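Local coordinates for sulfur carrier protein ThiS adenylyltransferase (Escherichia coli, PDB 1ZUD) that catalyses the ATP-dependent adenylation of the C-terminal glycine of the sulfur carrier protein ThiS, a step in thiamine biosynthesis, at residues 70-78 with 83-91; 136-147 with 158-166. One frame throughout, in Å; residues are numbered along the deposited sequence. Where two conformers were deposited one is given.

Contact 1. Residues 70-78 with 83-91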
loop_
_atom_site.group_PDB
_atom_site.type_symbol
_atom_site.label_atom_id
_atom_site.label_comp_id
_atom_site.label_asym_id
_atom_site.label_seq_id
_atom_site.Cartn_x
_atom_site.Cartn_y
_atom_site.Cartn_z
ATOM N N ARG C 70 -3.895 5.486 13.638
ATOM C CA ARG C 70 -3.208 4.619 12.648
ATOM C C ARG C 70 -3.090 3.173 13.037
ATOM O O ARG C 70 -2.725 2.337 12.220
ATOM C CB ARG C 70 -1.785 5.182 12.340
ATOM C CG ARG C 70 -0.839 5.196 13.523
ATOM C CD ARG C 70 0.333 6.170 13.354
ATOM N NE ARG C 70 1.095 6.269 14.606
ATOM C CZ ARG C 70 0.618 6.849 15.700
ATOM N NH1 ARG C 70 -0.598 7.406 15.677
ATOM N NH2 ARG C 70 1.310 6.814 16.832
ATOM N N GLN C 71 -3.360 2.851 14.296
ATOM C CA GLN C 71 -3.220 1.462 14.760
ATOM C C GLN C 71 -4.620 0.872 14.829
ATOM O O GLN C 71 -5.224 0.807 15.918
ATOM C CB GLN C 71 -2.519 1.486 16.107
ATOM C CG GLN C 71 -1.080 2.115 15.922
ATOM C CD GLN C 71 -0.306 2.321 17.191
ATOM O OE1 GLN C 71 -0.573 1.692 18.214
ATOM N NE2 GLN C 71 0.720 3.166 17.117
ATOM N N ILE C 72 -5.078 0.444 13.649
ATOM C CA ILE C 72 -6.423 -0.061 13.335
ATOM C C ILE C 72 -6.952 -1.307 13.991
ATOM O O ILE C 72 -8.124 -1.657 13.808
ATOM C CB ILE C 72 -6.591 -0.256 11.806
ATOM C CG1 ILE C 72 -5.697 -1.411 11.334
ATOM C CG2 ILE C 72 -6.270 1.045 11.073
ATOM C CD1 ILE C 72 -5.713 -1.621 9.842
ATOM N N LEU C 73 -6.108 -1.990 14.740
ATOM C CA LEU C 73 -6.516 -3.188 15.433
ATOM C C LEU C 73 -7.141 -2.833 16.789
ATOM O O LEU C 73 -7.896 -3.622 17.326
ATOM C CB LEU C 73 -5.286 -4.067 15.661
ATOM C CG LEU C 73 -5.374 -5.457 16.269
ATOM C CD1 LEU C 73 -6.367 -6.240 15.352
ATOM C CD2 LEU C 73 -3.934 -6.174 16.302
ATOM N N PHE C 74 -6.836 -1.644 17.314
ATOM C CA PHE C 74 -7.277 -1.213 18.644
ATOM C C PHE C 74 -8.538 -0.327 18.689
ATOM O O PHE C 74 -8.947 0.194 17.685
ATOM C CB PHE C 74 -6.115 -0.471 19.314
ATOM C CG PHE C 74 -4.804 -1.205 19.207
ATOM C CD1 PHE C 74 -3.661 -0.555 18.815
ATOM C CD2 PHE C 74 -4.733 -2.568 19.537
ATOM C CE1 PHE C 74 -2.437 -1.256 18.747
ATOM C CE2 PHE C 74 -3.536 -3.267 19.479
ATOM C CZ PHE C 74 -2.384 -2.598 19.081
ATOM N N THR C 75 -9.164 -0.183 19.850
ATOM C CA THR C 75 -10.332 0.682 19.923
ATOM C C THR C 75 -10.254 1.533 21.182
ATOM O O THR C 75 -9.341 1.400 22.015
ATOM C CB THR C 75 -11.657 -0.117 19.957
ATOM O OG1 THR C 75 -11.763 -0.801 21.198
ATOM C CG2 THR C 75 -11.726 -1.123 18.826
ATOM N N THR C 76 -11.212 2.434 21.324
ATOM C CA THR C 76 -11.221 3.301 22.479
ATOM C C THR C 76 -11.331 2.472 23.757
ATOM O O THR C 76 -10.802 2.862 24.790
ATOM C CB THR C 76 -12.399 4.349 22.366
ATOM O OG1 THR C 76 -12.094 5.283 21.329
ATOM C CG2 THR C 76 -12.553 5.161 23.620
ATOM N N GLU C 77 -11.989 1.319 23.685
ATOM C CA GLU C 77 -12.138 0.463 24.865
ATOM C C GLU C 77 -10.815 -0.183 25.282
ATOM O O GLU C 77 -10.693 -0.705 26.386
ATOM C CB GLU C 77 -13.171 -0.654 24.617
ATOM C CG GLU C 77 -14.604 -0.163 24.385
ATOM C CD GLU C 77 -14.973 -0.062 22.898
ATOM O OE1 GLU C 77 -14.158 0.478 22.104
ATOM O OE2 GLU C 77 -16.084 -0.523 22.532
ATOM N N ASP C 78 -9.817 -0.160 24.410
ATOM C CA ASP C 78 -8.566 -0.784 24.788
ATOM C C ASP C 78 -7.573 0.177 25.386
ATOM O O ASP C 78 -6.479 -0.241 25.726
ATOM C CB ASP C 78 -7.899 -1.425 23.573
ATOM C CG ASP C 78 -8.779 -2.484 22.935
ATOM O OD1 ASP C 78 -9.312 -3.334 23.674
ATOM O OD2 ASP C 78 -8.939 -2.461 21.694
ATOM N N LYS C 83 -0.464 -3.686 24.602
ATOM C CA LYS C 83 -0.689 -3.909 23.183
ATOM C C LYS C 83 -0.644 -5.340 22.703
ATOM O O LYS C 83 -1.477 -5.735 21.871
ATOM C CB LYS C 83 0.254 -3.057 22.320
ATOM C CG LYS C 83 -0.247 -1.644 22.110
ATOM C CD LYS C 83 0.650 -0.865 21.150
ATOM C CE LYS C 83 0.318 0.602 21.273
ATOM N NZ LYS C 83 1.201 1.486 20.449
ATOM N N SER C 84 0.318 -6.128 23.183
ATOM C CA SER C 84 0.396 -7.518 22.707
ATOM C C SER C 84 -0.811 -8.354 23.182
ATOM O O SER C 84 -1.327 -9.215 22.452
ATOM C CB SER C 84 1.747 -8.161 23.114
ATOM O OG SER C 84 1.783 -8.495 24.485
ATOM N N GLN C 85 -1.299 -8.066 24.382
ATOM C CA GLN C 85 -2.455 -8.801 24.911
ATOM C C GLN C 85 -3.721 -8.456 24.144
ATOM O O GLN C 85 -4.499 -9.348 23.773
ATOM C CB GLN C 85 -2.638 -8.478 26.396
ATOM C CG GLN C 85 -3.999 -8.896 27.012
ATOM C CD GLN C 85 -4.157 -8.388 28.466
ATOM O OE1 GLN C 85 -5.210 -7.855 28.842
ATOM N NE2 GLN C 85 -3.113 -8.552 29.273
ATOM N N VAL C 86 -3.957 -7.154 23.954
ATOM C CA VAL C 86 -5.112 -6.654 23.210
ATOM C C VAL C 86 -5.086 -7.215 21.775
ATOM O O VAL C 86 -6.109 -7.638 21.243
ATOM C CB VAL C 86 -5.089 -5.068 23.139
ATOM C CG1 VAL C 86 -6.103 -4.557 22.138
ATOM C CG2 VAL C 86 -5.363 -4.456 24.538
ATOM N N SER C 87 -3.913 -7.182 21.144
ATOM C CA SER C 87 -3.726 -7.684 19.773
ATOM C C SER C 87 -4.061 -9.174 19.702
ATOM O O SER C 87 -4.777 -9.610 18.802
ATOM C CB SER C 87 -2.251 -7.478 19.315
ATOM O OG SER C 87 -1.929 -6.087 19.156
ATOM N N GLN C 88 -3.537 -9.950 20.651
ATOM C CA GLN C 88 -3.813 -11.399 20.695
ATOM C C GLN C 88 -5.327 -11.597 20.847
ATOM O O GLN C 88 -5.915 -12.406 20.124
ATOM C CB GLN C 88 -3.057 -12.030 21.898
ATOM C CG GLN C 88 -3.307 -13.533 22.234
ATOM C CD GLN C 88 -2.551 -13.964 23.498
ATOM O OE1 GLN C 88 -2.676 -13.341 24.563
ATOM N NE2 GLN C 88 -1.745 -15.019 23.382
ATOM N N GLN C 89 -5.979 -10.808 21.704
ATOM C CA GLN C 89 -7.427 -10.997 21.891
ATOM C C GLN C 89 -8.254 -10.595 20.671
ATOM O O GLN C 89 -9.181 -11.280 20.264
ATOM C CB GLN C 89 -7.882 -10.199 23.130
ATOM C CG GLN C 89 -7.253 -10.764 24.377
ATOM C CD GLN C 89 -7.629 -10.023 25.646
ATOM O OE1 GLN C 89 -8.246 -8.954 25.602
ATOM N NE2 GLN C 89 -7.236 -10.579 26.787
ATOM N N ARG C 90 -7.918 -9.453 20.080
ATOM C CA ARG C 90 -8.657 -9.027 18.907
ATOM C C ARG C 90 -8.442 -9.964 17.705
ATOM O O ARG C 90 -9.379 -10.269 16.959
ATOM C CB ARG C 90 -8.265 -7.605 18.552
ATOM C CG ARG C 90 -8.853 -6.596 19.544
ATOM C CD ARG C 90 -10.307 -6.997 19.880
ATOM N NE ARG C 90 -11.029 -6.047 20.727
ATOM C CZ ARG C 90 -11.105 -4.744 20.484
ATOM N NH1 ARG C 90 -10.497 -4.234 19.417
ATOM N NH2 ARG C 90 -11.785 -3.954 21.308
ATOM N N LEU C 91 -7.210 -10.422 17.523
ATOM C CA LEU C 91 -6.909 -11.294 16.397
ATOM C C LEU C 91 -7.565 -12.673 16.578
ATOM O O LEU C 91 -7.969 -13.298 15.595
ATOM C CB LEU C 91 -5.380 -11.422 16.226
ATOM C CG LEU C 91 -4.638 -10.147 15.733
ATOM C CD1 LEU C 91 -3.151 -10.370 15.875
ATOM C CD2 LEU C 91 -4.988 -9.817 14.276
#
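Leu73 and Ser87 bring the two backbones to 6.8 Å between their CA atoms, where a type I turn from Gln71 to Phe74 and the short 3-10 segment 76-78 that follows it lie along one side of the helix that starts at Lys83. At one end the extended chain of Lys83 passes the Phe74 ring, its CG 3.8 Å from Phe74 CZ, and delivers NZ to Gln71 OE1 at 2.9 Å; the ammonium sits in the plane of the Gln71 amide carbonyl, on a lone pair of OE1. Asn67 adds a weak second hydrogen bond to the same NZ. Phe74 fills the middle: CD2 lies 3.5 Å from Val86 CG1, and Ser87 OG stands at the ring edge while giving its own proton to Lys83 O. Leu73 has CG anti to the backbone N (chi1 -175°), which sends CD2 to Ser87 and lets CD1 rest 4.0 Å from Leu91 CD2. At the other end Arg90 bends at chi2 (-41°) and hydrogen-bonds Thr75 OG1 from NH2, almost straight at 166° and nearly in the guanidinium plane. Asp78 OD2 lies over a face of that group, 3.2 Å from Arg90 NH2, a salt bridge of charges alone; the same oxygen accepts from Thr75 N, and OD1 is salt-bridged to Arg81. Thr76 hydrogen-bonds Arg8 of the second subunit. Arg70 and Lys83 are ATP-binding residues, and the Gln71 side chain lies about 4 Å from Gly38, also of that site, consistent with loop and helix start lining part of the nucleotide pocket in the Rossmann-like HesA/MoeB/ThiF fold.

Contact 2. Residues 136-147 with 158-166. With NA (sodium ion), chain J.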
loop_
_atom_site.group_PDB
_atom_site.type_symbol
_atom_site.label_atom_id
_atom_site.label_comp_id
_atom_site.label_asym_id
_atom_site.label_seq_id
_atom_site.Cartn_x
_atom_site.Cartn_y
_atom_site.Cartn_z
ATOM N N ASN C 136 18.184 -7.043 12.801
ATOM C CA ASN C 136 18.890 -7.396 11.602
ATOM C C ASN C 136 20.080 -8.313 11.953
ATOM O O ASN C 136 20.322 -9.320 11.267
ATOM C CB ASN C 136 19.411 -6.143 10.910
ATOM C CG ASN C 136 20.353 -6.467 9.732
ATOM O OD1 ASN C 136 19.913 -6.927 8.694
ATOM N ND2 ASN C 136 21.662 -6.234 9.918
ATOM N N ALA C 137 20.809 -7.967 13.003
ATOM C CA ALA C 137 21.987 -8.771 13.419
ATOM C C ALA C 137 21.535 -10.181 13.807
ATOM O O ALA C 137 22.179 -11.168 13.469
ATOM C CB ALA C 137 22.699 -8.101 14.609
ATOM N N ALA C 138 20.411 -10.287 14.517
ATOM C CA ALA C 138 19.903 -11.599 14.912
ATOM C C ALA C 138 19.424 -12.398 13.705
ATOM O O ALA C 138 19.685 -13.598 13.626
ATOM C CB ALA C 138 18.717 -11.465 15.931
ATOM N N CYS C 139 18.709 -11.748 12.774
ATOM C CA CYS C 139 18.224 -12.464 11.608
ATOM C C CYS C 139 19.386 -13.005 10.763
ATOM O O CYS C 139 19.327 -14.142 10.284
ATOM C CB CYS C 139 17.336 -11.525 10.740
ATOM S SG CYS C 139 15.703 -11.272 11.626
ATOM N N VAL C 140 20.413 -12.185 10.549
ATOM C CA VAL C 140 21.526 -12.692 9.725
ATOM C C VAL C 140 22.242 -13.875 10.433
ATOM O O VAL C 140 22.506 -14.911 9.812
ATOM C CB VAL C 140 22.540 -11.578 9.428
ATOM C CG1 VAL C 140 23.803 -12.155 8.731
ATOM C CG2 VAL C 140 21.873 -10.495 8.529
ATOM N N ALA C 141 22.477 -13.741 11.743
ATOM C CA ALA C 141 23.180 -14.795 12.498
ATOM C C ALA C 141 22.373 -16.077 12.553
ATOM O O ALA C 141 22.934 -17.176 12.639
ATOM C CB ALA C 141 23.517 -14.313 13.969
ATOM N N LEU C 142 21.047 -15.954 12.508
ATOM C CA LEU C 142 20.207 -17.139 12.595
ATOM C C LEU C 142 19.638 -17.476 11.243
ATOM O O LEU C 142 18.718 -18.291 11.136
ATOM C CB LEU C 142 19.082 -16.911 13.625
ATOM C CG LEU C 142 19.169 -17.356 15.114
ATOM C CD1 LEU C 142 20.519 -17.980 15.487
ATOM C CD2 LEU C 142 18.843 -16.192 16.024
ATOM N N ASN C 143 20.161 -16.841 10.192
ATOM C CA ASN C 143 19.703 -17.194 8.843
ATOM C C ASN C 143 18.169 -17.157 8.647
ATOM O O ASN C 143 17.592 -18.060 8.032
ATOM C CB ASN C 143 20.187 -18.600 8.573
ATOM C CG ASN C 143 20.918 -18.699 7.292
ATOM O OD1 ASN C 143 21.674 -17.788 6.938
ATOM N ND2 ASN C 143 20.697 -19.791 6.567
ATOM N N THR C 144 17.509 -16.119 9.166
ATOM C CA THR C 144 16.039 -16.027 9.083
ATOM C C THR C 144 15.707 -14.782 8.250
ATOM O O THR C 144 16.253 -13.715 8.505
ATOM C CB THR C 144 15.452 -15.889 10.526
ATOM O OG1 THR C 144 15.805 -17.073 11.280
ATOM C CG2 THR C 144 13.914 -15.685 10.520
ATOM N N PRO C 145 14.854 -14.931 7.215
ATOM C CA PRO C 145 14.451 -13.828 6.352
ATOM C C PRO C 145 13.887 -12.688 7.186
ATOM O O PRO C 145 13.184 -12.915 8.185
ATOM C CB PRO C 145 13.366 -14.447 5.445
ATOM C CG PRO C 145 13.590 -15.902 5.509
ATOM C CD PRO C 145 14.213 -16.216 6.835
ATOM N N LEU C 146 14.161 -11.467 6.763
ATOM C CA LEU C 146 13.698 -10.285 7.477
ATOM C C LEU C 146 12.970 -9.316 6.508
ATOM O O LEU C 146 13.496 -8.940 5.444
ATOM C CB LEU C 146 14.905 -9.575 8.185
ATOM C CG LEU C 146 14.658 -8.186 8.814
ATOM C CD1 LEU C 146 13.622 -8.292 9.927
ATOM C CD2 LEU C 146 15.937 -7.603 9.380
ATOM N N ILE C 147 11.740 -8.946 6.853
ATOM C CA ILE C 147 10.988 -8.005 6.016
ATOM C C ILE C 147 10.867 -6.770 6.858
ATOM O O ILE C 147 10.215 -6.765 7.902
ATOM C CB ILE C 147 9.588 -8.595 5.627
ATOM C CG1 ILE C 147 9.801 -9.878 4.813
ATOM C CG2 ILE C 147 8.793 -7.573 4.799
ATOM C CD1 ILE C 147 8.537 -10.759 4.589
ATOM N N LEU C 158 10.669 0.137 2.330
ATOM C CA LEU C 158 10.453 -1.285 2.564
ATOM C C LEU C 158 11.585 -2.127 1.867
ATOM O O LEU C 158 12.020 -1.775 0.777
ATOM C CB LEU C 158 9.098 -1.666 1.957
ATOM C CG LEU C 158 8.799 -3.140 1.729
ATOM C CD1 LEU C 158 8.583 -3.790 3.070
ATOM C CD2 LEU C 158 7.531 -3.281 0.848
ATOM N N MET C 159 12.034 -3.210 2.504
ATOM C CA MET C 159 13.025 -4.112 1.893
ATOM C C MET C 159 12.782 -5.505 2.402
ATOM O O MET C 159 12.468 -5.689 3.605
ATOM C CB MET C 159 14.470 -3.816 2.329
ATOM C CG MET C 159 14.868 -2.442 2.519
ATOM S SD MET C 159 16.574 -2.578 3.150
ATOM C CE MET C 159 16.335 -1.833 4.686
ATOM N N VAL C 160 12.983 -6.490 1.525
ATOM C CA VAL C 160 12.897 -7.920 1.895
ATOM C C VAL C 160 14.352 -8.466 1.865
ATOM O O VAL C 160 15.006 -8.464 0.793
ATOM C CB VAL C 160 12.062 -8.731 0.910
ATOM C CG1 VAL C 160 12.044 -10.188 1.392
ATOM C CG2 VAL C 160 10.589 -8.160 0.834
ATOM N N LEU C 161 14.873 -8.889 3.014
ATOM C CA LEU C 161 16.270 -9.364 3.073
ATOM C C LEU C 161 16.246 -10.832 3.417
ATOM O O LEU C 161 15.685 -11.266 4.455
ATOM C CB LEU C 161 17.048 -8.600 4.132
ATOM C CG LEU C 161 16.910 -7.109 4.140
ATOM C CD1 LEU C 161 17.382 -6.560 5.497
ATOM C CD2 LEU C 161 17.695 -6.555 3.007
ATOM N N THR C 162 16.799 -11.634 2.520
ATOM C CA THR C 162 16.776 -13.086 2.761
ATOM C C THR C 162 18.164 -13.712 2.634
ATOM O O THR C 162 19.009 -13.166 1.944
ATOM C CB THR C 162 15.883 -13.820 1.718
ATOM O OG1 THR C 162 16.430 -13.616 0.401
ATOM C CG2 THR C 162 14.452 -13.243 1.727
ATOM N N PRO C 163 18.413 -14.826 3.344
ATOM C CA PRO C 163 19.706 -15.560 3.287
ATOM C C PRO C 163 19.744 -16.029 1.810
ATOM O O PRO C 163 18.696 -16.309 1.243
ATOM C CB PRO C 163 19.472 -16.790 4.189
ATOM C CG PRO C 163 18.414 -16.387 5.112
ATOM C CD PRO C 163 17.498 -15.399 4.349
ATOM N N PRO C 164 20.931 -16.218 1.196
ATOM C CA PRO C 164 22.281 -16.053 1.725
ATOM C C PRO C 164 22.736 -14.630 1.724
ATOM O O PRO C 164 23.940 -14.375 1.650
ATOM C CB PRO C 164 23.123 -16.958 0.813
ATOM C CG PRO C 164 22.571 -16.667 -0.497
ATOM C CD PRO C 164 20.997 -16.655 -0.218
ATOM N N TRP C 165 21.776 -13.688 1.738
ATOM C CA TRP C 165 22.138 -12.267 1.841
ATOM C C TRP C 165 22.991 -11.729 0.684
ATOM O O TRP C 165 23.888 -10.892 0.882
ATOM C CB TRP C 165 22.883 -12.012 3.179
ATOM C CG TRP C 165 22.313 -12.717 4.334
ATOM C CD1 TRP C 165 22.788 -13.848 4.929
ATOM C CD2 TRP C 165 21.062 -12.413 4.989
ATOM N NE1 TRP C 165 21.901 -14.274 5.909
ATOM C CE2 TRP C 165 20.841 -13.414 5.964
ATOM C CE3 TRP C 165 20.112 -11.398 4.835
ATOM C CZ2 TRP C 165 19.697 -13.431 6.798
ATOM C CZ3 TRP C 165 18.962 -11.411 5.668
ATOM C CH2 TRP C 165 18.777 -12.417 6.628
ATOM N N GLU C 166 22.665 -12.168 -0.514
ATOM C CA GLU C 166 23.358 -11.763 -1.725
ATOM C C GLU C 166 23.441 -10.227 -1.888
ATOM O O GLU C 166 24.436 -9.671 -2.414
ATOM C CB GLU C 166 22.626 -12.380 -2.927
ATOM C CG GLU C 166 22.668 -13.909 -2.969
ATOM C CD GLU C 166 21.808 -14.516 -4.085
ATOM O OE1 GLU C 166 21.785 -13.956 -5.207
ATOM O OE2 GLU C 166 21.166 -15.563 -3.847
HETATM NA NA NA J . 14.270 -18.516 12.480
HETATM O O HOH W 1 16.524 -19.608 12.805
HETATM O O HOH W 2 14.113 -20.216 10.775
#
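The hairpin of strands 146-152 and 155-161 opens here at its outer ends, where Leu146 and Leu161 form an antiparallel hydrogen-bonded pair. Leu146 N to Leu161 O and Leu161 N to Leu146 O are each 2.8 Å and nearly straight. One step on, Ile147 and Val160 make a non-hydrogen-bonded pair whose side chains lie side by side, CG1 to CG1 4.1 Å, and both touch Glu204 of helix 191-210. Past the strand Pro163 CD packs on Pro145 CG, and the chain turns to bring Trp165 against helix 129-141. That helix ends in a Schellman motif, with Asn143 at positive phi as its C-prime residue and Thr144 N bonded to Cys139 O. Val140 CG2 sits over the centre of the six-membered ring of Trp165, 3.9 Å from its centroid, a CH-pi contact; Pro163 CA lies over the opposite face, toward the rim. Thr144 O meets the ring edge, 3.4 Å from Trp165 CH2, whereas the buried NE1 has no hydrogen-bonding partner. An alanine in place of Trp165 would probably open a gap between the helix end and the strand exit, leaving Val140 without the ring it packs on. Thr144 OG1 binds a sodium ion at 2.4 Å, together with two waters and carbonyls of Val116, Ala117 and Ala119.

How the contacts relate
Contact 1 closes before contact 2 opens along the chain, and the two lie on opposite sides of its centre, 28 Å apart between centres and about 16 Å between nearest atoms. They do not touch, but one mixed sheet runs between them. Helix 83-94 of contact 1 leads into strand 99-103, the outermost strand of the parallel half within this chain; contact 2 sits where that half, ending in strand 146-152, gives way to the antiparallel strands from 155-161 onward. The 70-78/83-91 pair holds two ATP-binding residues and borders the second subunit, while 136-147/158-166 is touched by no other protein chain and lies near the zinc-binding cysteines, Cys169 and Cys243 among them.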